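Local coordinates for protein (S)-2-haloacid dehalogenase 4A (Burkholderia cepacia, PDB 2NO4) that hydrolyses small (S)-2-haloalkanoic acids to the corresponding (R)-2-hydroxyalkanoic acids, releasing halide with inversion of configuration, at residues Asp37-Ser42 / Asp95-Ala100; Glu112-Leu117 / Arg146-Cys151; Leu152-Asp155 / Ile159-Pro162; Val202-Gln207 / Ser226-Leu231. One frame throughout, in Å; residues are numbered along the deposited sequence. Where two conformers were deposited one is given.

From the N terminus the chain makes four contacts in series; none nests in or crosses another. Contact 1 (37-42 with 95-100) closes a largely helical excursion inserted after strand 16-19 and belongs to the cap. The other three lie in the Rossmann-like core. Contact 2 (112-117 with 146-151) closes the passage through strand 123-128 and helix 132-141, setting helix 110-119 against the approach to the outermost strand 150-153. Contact 3 (152-155 with 159-162) closes a turn of three intervening residues after that strand. Contact 4 (202-207 with 226-231) closes the return through strand 220-222, laying the last helix on strand 200-204. Contacts 2 and 4 touch where Lys-116 and Leu-117 meet Trp-229.

Contact 1 (Asp37-Ser42 / Asp95-Ala100); sequences DEVGAS and DRLMSA
An ion pair beside an apolar touch joins two helices of the cap: Glu-38 and Val-39, at the end of the short helix 36-39, face Arg-96 and Leu-97 of helix 90-102. The backbones stay well apart, with CA of Glu-38 9.4 Å from CA of Arg-96, and side chains alone span the interval. In the polar half, OE1 of Glu-38 and NH2 of Arg-96 form a salt bridge. Their modelled separation of 2.5 Å is very short, so the exact placing of these two ends is doubtful. The carboxylate oxygen comes over a face of the guanidinium, and the two flat groups are inclined by 48°. CG of Glu-38 also lies over the guanidinium, displaced toward its rim, and the two side chains cross nearly at right angles. A bend in the arginine chain at CG-CD (chi3 80°) turns the guanidinium aside from the extended path of its first carbons. The NE of Arg-96 has a second partner, OD1 of Asn-35, which helps fix the rotation of the group. The apolar half lies deeper: CG2 of Val-39 meets CD1 of Leu-97 at 4.2 Å, a light touch between two buried side chains. Leu-46 of helix 43-63 packs against both, while Leu-78 and Trp-50 add to the surroundings of Leu-97. After Val-39 the chain leaves the helix at Gly-40, with a positive phi of 94°. With a charged pair on the outer side and aliphatic groups beneath, the contact belongs to the helical cap that haloacid dehalogenases insert after the first strand of the core.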
loop_
_atom_site.group_PDB
_atom_site.type_symbol
_atom_site.label_atom_id
_atom_site.label_comp_id
_atom_site.label_asym_id
_atom_site.label_seq_id
_atom_site.Cartn_x
_atom_site.Cartn_y
_atom_site.Cartn_z
ATOM N N ASP B 37 5.463 26.700 -1.657
ATOM C CA ASP B 37 5.772 27.756 -2.664
ATOM C C ASP B 37 6.829 27.308 -3.684
ATOM O O ASP B 37 6.731 27.598 -4.867
ATOM C CB ASP B 37 6.247 29.071 -1.981
ATOM C CG ASP B 37 5.163 29.743 -1.122
ATOM O OD1 ASP B 37 3.992 29.294 -1.096
ATOM O OD2 ASP B 37 5.488 30.760 -0.466
ATOM N N GLU B 38 7.863 26.630 -3.188
ATOM C CA GLU B 38 8.904 26.061 -4.001
ATOM C C GLU B 38 8.371 24.947 -4.909
ATOM O O GLU B 38 8.827 24.801 -6.040
ATOM C CB GLU B 38 10.032 25.518 -3.098
ATOM C CG GLU B 38 10.804 26.581 -2.282
ATOM C CD GLU B 38 10.217 26.901 -0.880
ATOM O OE1 GLU B 38 11.035 27.211 0.012
ATOM O OE2 GLU B 38 8.986 26.871 -0.639
ATOM N N VAL B 39 7.395 24.157 -4.430
ATOM C CA VAL B 39 6.863 23.057 -5.241
ATOM C C VAL B 39 5.895 23.588 -6.308
ATOM O O VAL B 39 5.879 23.090 -7.445
ATOM C CB VAL B 39 6.180 21.936 -4.355
ATOM C CG1 VAL B 39 5.470 20.859 -5.215
ATOM C CG2 VAL B 39 7.219 21.273 -3.425
ATOM N N GLY B 40 5.078 24.579 -5.945
ATOM C CA GLY B 40 4.046 25.065 -6.860
ATOM C C GLY B 40 2.745 24.355 -6.585
ATOM O O GLY B 40 2.615 23.639 -5.568
ATOM N N ALA B 41 1.778 24.526 -7.488
ATOM C CA ALA B 41 0.389 24.155 -7.219
ATOM C C ALA B 41 0.103 22.630 -7.076
ATOM O O ALA B 41 -0.988 22.240 -6.676
ATOM C CB ALA B 41 -0.552 24.824 -8.256
ATOM N N SER B 42 1.090 21.797 -7.389
ATOM C CA SER B 42 1.017 20.336 -7.197
ATOM C C SER B 42 1.354 19.862 -5.794
ATOM O O SER B 42 1.330 18.656 -5.554
ATOM C CB SER B 42 1.999 19.631 -8.134
ATOM O OG SER B 42 1.420 19.628 -9.414
ATOM N N ASP B 95 16.484 17.627 -2.205
ATOM C CA ASP B 95 17.319 17.969 -1.048
ATOM C C ASP B 95 16.523 18.703 0.017
ATOM O O ASP B 95 16.583 18.349 1.187
ATOM C CB ASP B 95 18.524 18.829 -1.480
ATOM C CG ASP B 95 19.515 18.073 -2.392
ATOM O OD1 ASP B 95 19.514 16.813 -2.425
ATOM O OD2 ASP B 95 20.319 18.751 -3.094
ATOM N N ARG B 96 15.792 19.744 -0.386
ATOM C CA ARG B 96 14.941 20.531 0.518
ATOM C C ARG B 96 13.874 19.697 1.219
ATOM O O ARG B 96 13.644 19.819 2.433
ATOM C CB ARG B 96 14.243 21.658 -0.243
ATOM C CG ARG B 96 15.113 22.898 -0.448
ATOM C CD ARG B 96 14.298 24.034 -1.101
ATOM N NE ARG B 96 13.491 24.725 -0.088
ATOM C CZ ARG B 96 13.818 25.904 0.443
ATOM N NH1 ARG B 96 14.912 26.545 0.029
ATOM N NH2 ARG B 96 13.042 26.455 1.379
ATOM N N LEU B 97 13.213 18.848 0.447
ATOM C CA LEU B 97 12.087 18.043 0.991
ATOM C C LEU B 97 12.564 16.907 1.920
ATOM O O LEU B 97 11.963 16.656 2.967
ATOM C CB LEU B 97 11.188 17.564 -0.148
ATOM C CG LEU B 97 10.315 18.646 -0.832
ATOM C CD1 LEU B 97 9.485 18.037 -1.963
ATOM C CD2 LEU B 97 9.400 19.305 0.164
ATOM N N MET B 98 13.674 16.263 1.558
ATOM C CA MET B 98 14.326 15.270 2.440
ATOM C C MET B 98 14.865 15.890 3.745
ATOM O O MET B 98 14.730 15.286 4.813
ATOM C CB MET B 98 15.429 14.509 1.682
ATOM C CG MET B 98 14.923 13.592 0.546
ATOM S SD MET B 98 13.680 12.344 1.035
ATOM C CE MET B 98 14.651 11.156 1.989
ATOM N N SER B 99 15.450 17.097 3.673
ATOM C CA SER B 99 15.895 17.793 4.896
ATOM C C SER B 99 14.731 18.138 5.784
ATOM O O SER B 99 14.833 18.023 6.991
ATOM C CB SER B 99 16.641 19.096 4.593
ATOM O OG SER B 99 17.749 18.792 3.804
ATOM N N ALA B 100 13.620 18.552 5.181
ATOM C CA ALA B 100 12.430 18.860 5.948
ATOM C C ALA B 100 11.865 17.610 6.607
ATOM O O ALA B 100 11.394 17.658 7.732
ATOM C CB ALA B 100 11.393 19.555 5.057
#

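Contact 2 (Glu112-Leu117 / Arg146-Cys151); sequences ETLEKL and RVLDSC. With SO4 (sulfate ion), chain M.
Val-147 packs its two methyl groups on one turn of helix 110-119, the backbones coming close enough to put CA of Val-147 5.4 Å from CA of Glu-115. CG2 of the valine rests on CB of Leu-114 at 3.7 Å, and CG1 lies 3.9 Å from CB of Glu-115. The rotation about CA-CB (chi1 -63°) places CG2 between the backbone N and the carbonyl carbon, and this splays the two methyls over neighbouring residues of the helix. Deeper in, CD2 of Leu-114 meets CD2 of Leu-148 at 3.7 Å, two leucines crossing at a slant. The carbonyl O of Val-147 is buried by the contact and has no partner in the model. These side chains join helix 110-119, which leads into strand 123-128 of the Rossmann-like sheet, to the loop that enters the outermost strand 150-153. Val-124 and Phe-19 of the sheet receive Leu-114; Leu-148 meets Val-124 and Ile-126 of the sheet and Leu-139 of helix 132-141. The looser side begins at Glu-115, an exposed residue modelled in two conformers. Elsewhere on the helix Glu-112 and Lys-116, one turn apart, are joined by a salt bridge with only a weak hydrogen bond, NZ to OE2 at 3.3 Å. The same NZ donates to O2 of a sulfate ion at 3.1 Å. This sulfate probably came from the crystallisation liquor. A bend at the last carbon bond of Lys-116 (chi4 -60°) turns the ammonium aside, and a cation-pi contact links this lysine with Trp-229.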
loop_
_atom_site.group_PDB
_atom_site.type_symbol
_atom_site.label_atom_id
_atom_site.label_comp_id
_atom_site.label_asym_id
_atom_site.label_seq_id
_atom_site.Cartn_x
_atom_site.Cartn_y
_atom_site.Cartn_z
ATOM N N GLU B 112 3.810 17.604 25.373
ATOM C CA GLU B 112 3.119 17.739 26.625
ATOM C C GLU B 112 2.394 16.463 27.021
ATOM O O GLU B 112 2.444 16.073 28.178
ATOM C CB GLU B 112 2.150 18.913 26.585
ATOM C CG GLU B 112 1.558 19.166 27.938
ATOM C CD GLU B 112 0.613 20.348 27.982
ATOM O OE1 GLU B 112 0.619 21.223 27.079
ATOM O OE2 GLU B 112 -0.134 20.395 28.968
ATOM N N THR B 113 1.688 15.822 26.084
ATOM C CA THR B 113 1.004 14.580 26.460
ATOM C C THR B 113 1.939 13.414 26.808
ATOM O O THR B 113 1.717 12.727 27.797
ATOM C CB THR B 113 -0.318 14.214 25.642
ATOM O OG1 THR B 113 -0.346 12.827 25.256
ATOM C CG2 THR B 113 -0.626 15.138 24.553
ATOM N N LEU B 114 3.019 13.240 26.060
ATOM C CA LEU B 114 4.007 12.241 26.443
ATOM C C LEU B 114 4.622 12.521 27.850
ATOM O O LEU B 114 4.756 11.581 28.647
ATOM C CB LEU B 114 5.028 12.019 25.309
ATOM C CG LEU B 114 4.528 10.883 24.363
ATOM C CD1 LEU B 114 3.144 11.167 23.796
ATOM C CD2 LEU B 114 5.497 10.661 23.257
ATOM N N GLU B 115 4.910 13.789 28.170
ATOM C CA GLU B 115 5.341 14.137 29.530
ATOM C C GLU B 115 4.308 13.770 30.604
ATOM O O GLU B 115 4.646 13.169 31.586
ATOM C CB GLU B 115 5.778 15.602 29.658
ATOM C CG GLU B 115 6.279 15.997 31.089
ATOM C CD GLU B 115 7.231 14.955 31.728
ATOM O OE1 GLU B 115 8.356 14.761 31.218
ATOM O OE2 GLU B 115 6.849 14.326 32.753
ATOM N N LYS B 116 3.034 14.054 30.379
ATOM C CA LYS B 116 1.978 13.683 31.362
ATOM C C LYS B 116 1.954 12.168 31.576
ATOM O O LYS B 116 1.893 11.677 32.714
ATOM C CB LYS B 116 0.589 14.172 30.915
ATOM C CG LYS B 116 0.387 15.704 30.844
ATOM C CD LYS B 116 -1.098 16.023 30.510
ATOM C CE LYS B 116 -1.396 17.490 30.205
ATOM N NZ LYS B 116 -1.028 18.288 31.394
ATOM N N LEU B 117 2.027 11.418 30.470
ATOM C CA LEU B 117 2.039 9.956 30.540
ATOM C C LEU B 117 3.272 9.431 31.257
ATOM O O LEU B 117 3.184 8.482 32.026
ATOM C CB LEU B 117 1.949 9.339 29.128
ATOM C CG LEU B 117 0.599 9.532 28.434
ATOM C CD1 LEU B 117 0.613 8.946 27.000
ATOM C CD2 LEU B 117 -0.538 8.928 29.259
ATOM N N ARG B 146 13.308 13.792 25.241
ATOM C CA ARG B 146 13.295 13.799 26.699
ATOM C C ARG B 146 12.040 13.217 27.309
ATOM O O ARG B 146 11.990 12.987 28.511
ATOM C CB ARG B 146 13.530 15.216 27.230
ATOM C CG ARG B 146 12.449 16.220 26.911
ATOM C CD ARG B 146 13.028 17.646 26.960
ATOM N NE ARG B 146 14.118 17.843 25.990
ATOM C CZ ARG B 146 14.691 19.020 25.747
ATOM N NH1 ARG B 146 14.285 20.103 26.406
ATOM N NH2 ARG B 146 15.665 19.121 24.847
ATOM N N VAL B 147 11.029 12.982 26.484
ATOM C CA VAL B 147 9.758 12.486 26.984
ATOM C C VAL B 147 9.544 11.013 26.626
ATOM O O VAL B 147 8.404 10.527 26.701
ATOM C CB VAL B 147 8.552 13.404 26.569
ATOM C CG1 VAL B 147 8.711 14.768 27.188
ATOM C CG2 VAL B 147 8.418 13.553 25.043
ATOM N N LEU B 148 10.641 10.316 26.275
ATOM C CA LEU B 148 10.588 8.910 25.819
ATOM C C LEU B 148 11.508 7.952 26.592
ATOM O O LEU B 148 12.676 8.269 26.840
ATOM C CB LEU B 148 10.958 8.809 24.335
ATOM C CG LEU B 148 10.027 9.412 23.293
ATOM C CD1 LEU B 148 10.741 9.351 21.946
ATOM C CD2 LEU B 148 8.675 8.701 23.254
ATOM N N ASP B 149 10.991 6.772 26.932
ATOM C CA ASP B 149 11.800 5.724 27.529
ATOM C C ASP B 149 12.575 4.926 26.493
ATOM O O ASP B 149 13.684 4.460 26.754
ATOM C CB ASP B 149 10.925 4.783 28.371
ATOM C CG ASP B 149 10.354 5.474 29.596
ATOM O OD1 ASP B 149 11.167 6.070 30.351
ATOM O OD2 ASP B 149 9.108 5.461 29.796
ATOM N N SER B 150 11.992 4.757 25.313
ATOM C CA SER B 150 12.522 3.827 24.339
ATOM C C SER B 150 11.984 4.163 22.939
ATOM O O SER B 150 10.875 4.669 22.776
ATOM C CB SER B 150 12.171 2.391 24.754
ATOM O OG SER B 150 12.432 1.456 23.721
ATOM N N CYS B 151 12.811 3.908 21.936
ATOM C CA CYS B 151 12.432 4.142 20.564
ATOM C C CYS B 151 12.835 2.893 19.805
ATOM O O CYS B 151 14.036 2.596 19.629
ATOM C CB CYS B 151 13.129 5.395 20.038
ATOM S SG CYS B 151 12.674 5.841 18.338
HETATM S S SO4 M . -2.799 21.971 29.871
HETATM O O1 SO4 M . -4.021 22.728 30.158
HETATM O O2 SO4 M . -2.654 20.871 30.834
HETATM O O3 SO4 M . -2.853 21.640 28.440
HETATM O O4 SO4 M . -1.587 22.757 30.019
#

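Contact 3 (Leu152-Asp155 / Ile159-Pro162); sequences LSAD and IYKP. With SO4 (sulfate ion), chain H.
NZ of Lys-161 is gripped from several quarters: by carboxylate oxygens of Asp-20, the nucleophile, and Asp-190 in salt bridges, by the carbonyl O of Leu-127, and by O3 of a bound sulfate, probably from the crystallisation liquor, at 2.8 Å. The side chain runs almost straight beyond CG (chi3 164°, chi4 -171°), which carries NZ from the loop into the active site. The backbone of that loop is set against the end of strand 150-153 by Ala-154, whose methyl lies 3.4 Å from the carbonyl O of Ile-159 and 3.7 Å from CD2 of Tyr-160. It comes obliquely to the tyrosine ring. No polar partner for that buried carbonyl O occurs in the model. A weak hydrogen bond, 3.5 Å from N of Ile-159 to O of Ala-154, ties the two sides of the loop, although it is nearly straight at 164°. On the strand side Ser-153 makes an ST turn: its OG accepts from N of Asp-155 at 3.0 Å and is also bonded to O of Gly-130. Tyr-160 is held at its far end by the hydrogen bond between OH and O of Ala-68, while the backbone N of Lys-161 is bonded to OD1 of Asn-129. A cis peptide bond joins Lys-161 to Pro-162. The sulfate is bound besides by Ala-21, Tyr-22, Ser-128 and Asn-129, all binders of the haloacid; it therefore probably mimics the substrate carboxylate, with the lysine in touch with both that anion and the nucleophile, consistent with the catalytic importance inferred for it.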
loop_
_atom_site.group_PDB
_atom_site.type_symbol
_atom_site.label_atom_id
_atom_site.label_comp_id
_atom_site.label_asym_id
_atom_site.label_seq_id
_atom_site.Cartn_x
_atom_site.Cartn_y
_atom_site.Cartn_z
ATOM N N LEU B 152 11.817 2.157 19.365
ATOM C CA LEU B 152 11.996 0.875 18.673
ATOM C C LEU B 152 11.734 1.019 17.165
ATOM O O LEU B 152 10.779 1.678 16.743
ATOM C CB LEU B 152 11.122 -0.178 19.331
ATOM C CG LEU B 152 11.465 -0.336 20.819
ATOM C CD1 LEU B 152 10.487 -1.245 21.509
ATOM C CD2 LEU B 152 12.904 -0.853 20.990
ATOM N N SER B 153 12.614 0.423 16.363
ATOM C CA SER B 153 12.592 0.597 14.917
ATOM C C SER B 153 12.365 -0.716 14.159
ATOM O O SER B 153 12.880 -1.771 14.577
ATOM C CB SER B 153 13.889 1.238 14.453
ATOM O OG SER B 153 13.877 1.335 13.036
ATOM N N ALA B 154 11.626 -0.644 13.044
ATOM C CA ALA B 154 11.499 -1.774 12.082
ATOM C C ALA B 154 12.869 -2.225 11.561
ATOM O O ALA B 154 13.048 -3.381 11.168
ATOM C CB ALA B 154 10.640 -1.362 10.882
ATOM N N ASP B 155 13.798 -1.273 11.503
ATOM C CA ASP B 155 15.128 -1.493 10.994
ATOM C C ASP B 155 15.946 -2.480 11.842
ATOM O O ASP B 155 16.943 -3.009 11.360
ATOM C CB ASP B 155 15.891 -0.173 10.855
ATOM C CG ASP B 155 17.024 -0.265 9.831
ATOM O OD1 ASP B 155 16.807 -0.773 8.702
ATOM O OD2 ASP B 155 18.137 0.193 10.139
ATOM N N ILE B 159 11.860 -5.793 8.986
ATOM C CA ILE B 159 10.486 -6.243 8.802
ATOM C C ILE B 159 9.573 -5.050 9.149
ATOM O O ILE B 159 9.661 -4.520 10.250
ATOM C CB ILE B 159 10.157 -7.388 9.791
ATOM C CG1 ILE B 159 10.944 -8.660 9.443
ATOM C CG2 ILE B 159 8.646 -7.733 9.758
ATOM C CD1 ILE B 159 10.797 -9.703 10.502
ATOM N N TYR B 160 8.698 -4.654 8.223
ATOM C CA TYR B 160 7.826 -3.494 8.438
ATOM C C TYR B 160 6.463 -3.848 9.030
ATOM O O TYR B 160 6.005 -4.977 8.911
ATOM C CB TYR B 160 7.639 -2.755 7.113
ATOM C CG TYR B 160 8.836 -1.919 6.709
ATOM C CD1 TYR B 160 9.545 -2.202 5.545
ATOM C CD2 TYR B 160 9.233 -0.812 7.484
ATOM C CE1 TYR B 160 10.606 -1.398 5.157
ATOM C CE2 TYR B 160 10.283 -0.010 7.086
ATOM C CZ TYR B 160 10.958 -0.312 5.942
ATOM O OH TYR B 160 12.007 0.455 5.568
ATOM N N LYS B 161 5.825 -2.867 9.665
ATOM C CA LYS B 161 4.427 -2.992 10.071
ATOM C C LYS B 161 3.597 -3.246 8.791
ATOM O O LYS B 161 3.986 -2.777 7.716
ATOM C CB LYS B 161 3.965 -1.672 10.698
ATOM C CG LYS B 161 4.626 -1.303 11.993
ATOM C CD LYS B 161 4.388 0.192 12.213
ATOM C CE LYS B 161 4.666 0.609 13.635
ATOM N NZ LYS B 161 4.207 2.056 13.844
ATOM N N PRO B 162 2.430 -3.912 8.914
ATOM C CA PRO B 162 1.805 -4.461 10.150
ATOM C C PRO B 162 2.108 -5.947 10.429
ATOM O O PRO B 162 1.248 -6.661 10.958
ATOM C CB PRO B 162 0.303 -4.298 9.859
ATOM C CG PRO B 162 0.183 -4.403 8.354
ATOM C CD PRO B 162 1.532 -4.061 7.741
HETATM S S SO4 H . 5.718 4.807 11.503
HETATM O O1 SO4 H . 6.160 5.675 12.571
HETATM O O2 SO4 H . 6.521 4.992 10.299
HETATM O O3 SO4 H . 5.680 3.419 11.904
HETATM O O4 SO4 H . 4.359 5.262 11.215
#

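Contact 4 (Val202-Gln207 / Ser226-Leu231); sequences VRINRQ and SELWPL. With SO4 (sulfate ion), chain L.
Val-202 and Ile-204, on one face of strand 200-204 of the parallel Rossmann-like sheet, receive Leu-228 and Leu-231 of the C-terminal helix 228-232. The chain between them passes through strand 220-222, so the helix turns back over the strand next to the one it follows. The contact itself is apolar. CG1 of Val-202 meets CD2 of Leu-228 at 3.5 Å, the two side chains sliding past each other in opposite directions. CG2 of the same valine and CD2 of Leu-231 meet tip to tip at 3.8 Å. In Leu-231 CG stands opposite the backbone N (chi1 -172°), and its CD2 methyl is carried to the valine. Ile-204 crosses Leu-228 at about a right angle, its CD1 4.0 Å from CD2 of the leucine. Val-184 of strand 181-185 touches both Ile-204 and Leu-228. Contacts over and around the Arg-206 guanidinium, beyond the strand end, come next: CG2 of Ile-204 lies over its centre, and Tyr-107 joins it in a cation-pi contact. Among the polar bonds, NH2 reaches O of Thr-24. A sulfate ion, probably from the crystallisation liquor, lies at the edge of the guanidinium with its sulfur in plane; Ser-224, Leu-225 and Asp-109 bind it too. Arg-206 grips it with two nitrogens: NE donates to O2 at 2.9 Å (153°), and NH2 to O3 at 3.0 Å.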
loop_
_atom_site.group_PDB
_atom_site.type_symbol
_atom_site.label_atom_id
_atom_site.label_comp_id
_atom_site.label_asym_id
_atom_site.label_seq_id
_atom_site.Cartn_x
_atom_site.Cartn_y
_atom_site.Cartn_z
ATOM N N VAL B 202 -5.689 2.546 20.341
ATOM C CA VAL B 202 -6.330 3.850 20.389
ATOM C C VAL B 202 -5.957 4.621 19.139
ATOM O O VAL B 202 -4.769 4.877 18.866
ATOM C CB VAL B 202 -5.896 4.640 21.623
ATOM C CG1 VAL B 202 -6.500 6.093 21.582
ATOM C CG2 VAL B 202 -6.256 3.859 22.900
ATOM N N ARG B 203 -6.976 4.931 18.353
ATOM C CA ARG B 203 -6.796 5.764 17.165
ATOM C C ARG B 203 -6.850 7.269 17.500
ATOM O O ARG B 203 -7.756 7.719 18.202
ATOM C CB ARG B 203 -7.890 5.447 16.149
ATOM C CG ARG B 203 -7.783 6.377 14.973
ATOM C CD ARG B 203 -8.284 5.806 13.756
ATOM N NE ARG B 203 -7.936 6.650 12.615
ATOM C CZ ARG B 203 -8.420 6.451 11.399
ATOM N NH1 ARG B 203 -9.274 5.464 11.180
ATOM N NH2 ARG B 203 -8.085 7.268 10.409
ATOM N N ILE B 204 -5.860 8.020 17.012
ATOM C CA ILE B 204 -5.953 9.485 16.916
ATOM C C ILE B 204 -6.511 9.793 15.522
ATOM O O ILE B 204 -5.813 9.618 14.523
ATOM C CB ILE B 204 -4.608 10.206 17.128
ATOM C CG1 ILE B 204 -3.808 9.588 18.296
ATOM C CG2 ILE B 204 -4.822 11.723 17.354
ATOM C CD1 ILE B 204 -4.474 9.682 19.650
ATOM N N ASN B 205 -7.788 10.175 15.480
ATOM C CA ASN B 205 -8.497 10.477 14.247
ATOM C C ASN B 205 -8.794 11.969 14.272
ATOM O O ASN B 205 -9.836 12.423 14.773
ATOM C CB ASN B 205 -9.756 9.612 14.138
ATOM C CG ASN B 205 -10.371 9.637 12.749
ATOM O OD1 ASN B 205 -10.063 10.516 11.920
ATOM N ND2 ASN B 205 -11.264 8.697 12.495
ATOM N N ARG B 206 -7.827 12.746 13.795
ATOM C CA ARG B 206 -7.910 14.211 13.880
ATOM C C ARG B 206 -9.031 14.799 13.008
ATOM O O ARG B 206 -9.675 15.757 13.418
ATOM C CB ARG B 206 -6.576 14.817 13.487
ATOM C CG ARG B 206 -5.529 14.654 14.576
ATOM C CD ARG B 206 -4.215 15.277 14.202
ATOM N NE ARG B 206 -3.306 14.971 15.293
ATOM C CZ ARG B 206 -2.482 13.922 15.330
ATOM N NH1 ARG B 206 -2.439 13.052 14.315
ATOM N NH2 ARG B 206 -1.750 13.723 16.414
ATOM N N GLN B 207 -9.262 14.240 11.824
ATOM C CA GLN B 207 -10.218 14.818 10.901
ATOM C C GLN B 207 -11.532 14.031 10.830
ATOM O O GLN B 207 -12.422 14.362 10.100
ATOM C CB GLN B 207 -9.591 14.926 9.509
ATOM C CG GLN B 207 -8.391 15.873 9.407
ATOM C CD GLN B 207 -7.740 15.818 8.031
ATOM O OE1 GLN B 207 -7.979 16.692 7.186
ATOM N NE2 GLN B 207 -6.921 14.784 7.787
ATOM N N SER B 226 -3.915 15.091 23.174
ATOM C CA SER B 226 -4.314 15.593 24.500
ATOM C C SER B 226 -5.446 14.776 25.150
ATOM O O SER B 226 -5.513 14.673 26.370
ATOM C CB SER B 226 -4.700 17.077 24.415
ATOM O OG SER B 226 -5.912 17.227 23.688
ATOM N N GLU B 227 -6.319 14.185 24.340
ATOM C CA GLU B 227 -7.422 13.359 24.855
ATOM C C GLU B 227 -7.018 12.020 25.387
ATOM O O GLU B 227 -7.832 11.324 25.998
ATOM C CB GLU B 227 -8.507 13.178 23.801
ATOM C CG GLU B 227 -9.092 14.486 23.320
ATOM C CD GLU B 227 -9.874 15.242 24.394
ATOM O OE1 GLU B 227 -10.160 16.435 24.156
ATOM O OE2 GLU B 227 -10.208 14.673 25.464
ATOM N N LEU B 228 -5.765 11.647 25.157
ATOM C CA LEU B 228 -5.217 10.439 25.739
ATOM C C LEU B 228 -5.058 10.626 27.229
ATOM O O LEU B 228 -5.021 9.649 27.974
ATOM C CB LEU B 228 -3.837 10.124 25.138
ATOM C CG LEU B 228 -3.716 9.671 23.676
ATOM C CD1 LEU B 228 -2.206 9.540 23.314
ATOM C CD2 LEU B 228 -4.469 8.317 23.455
ATOM N N TRP B 229 -4.943 11.886 27.677
ATOM C CA TRP B 229 -4.738 12.134 29.115
ATOM C C TRP B 229 -5.926 11.660 29.990
ATOM O O TRP B 229 -5.721 10.866 30.899
ATOM C CB TRP B 229 -4.322 13.589 29.390
ATOM C CG TRP B 229 -3.907 13.890 30.844
ATOM C CD1 TRP B 229 -4.300 14.976 31.589
ATOM C CD2 TRP B 229 -3.042 13.110 31.692
ATOM N NE1 TRP B 229 -3.713 14.933 32.827
ATOM C CE2 TRP B 229 -2.951 13.794 32.932
ATOM C CE3 TRP B 229 -2.332 11.887 31.528
ATOM C CZ2 TRP B 229 -2.174 13.312 34.012
ATOM C CZ3 TRP B 229 -1.566 11.398 32.606
ATOM C CH2 TRP B 229 -1.500 12.122 33.840
ATOM N N PRO B 230 -7.153 12.143 29.732
ATOM C CA PRO B 230 -8.266 11.574 30.508
ATOM C C PRO B 230 -8.439 10.065 30.335
ATOM O O PRO B 230 -8.946 9.379 31.254
ATOM C CB PRO B 230 -9.505 12.317 29.965
ATOM C CG PRO B 230 -9.062 12.999 28.686
ATOM C CD PRO B 230 -7.595 13.242 28.842
ATOM N N LEU B 231 -8.050 9.548 29.164
ATOM C CA LEU B 231 -8.143 8.093 28.901
ATOM C C LEU B 231 -7.178 7.273 29.734
ATOM O O LEU B 231 -7.472 6.153 30.115
ATOM C CB LEU B 231 -7.928 7.819 27.411
ATOM C CG LEU B 231 -8.164 6.417 26.881
ATOM C CD1 LEU B 231 -9.648 6.144 26.904
ATOM C CD2 LEU B 231 -7.602 6.313 25.465
HETATM S S SO4 L . -2.750 16.937 18.357
HETATM O O1 SO4 L . -1.428 17.342 18.892
HETATM O O2 SO4 L . -2.966 17.348 16.945
HETATM O O3 SO4 L . -2.830 15.505 18.510
HETATM O O4 SO4 L . -3.819 17.627 19.055
#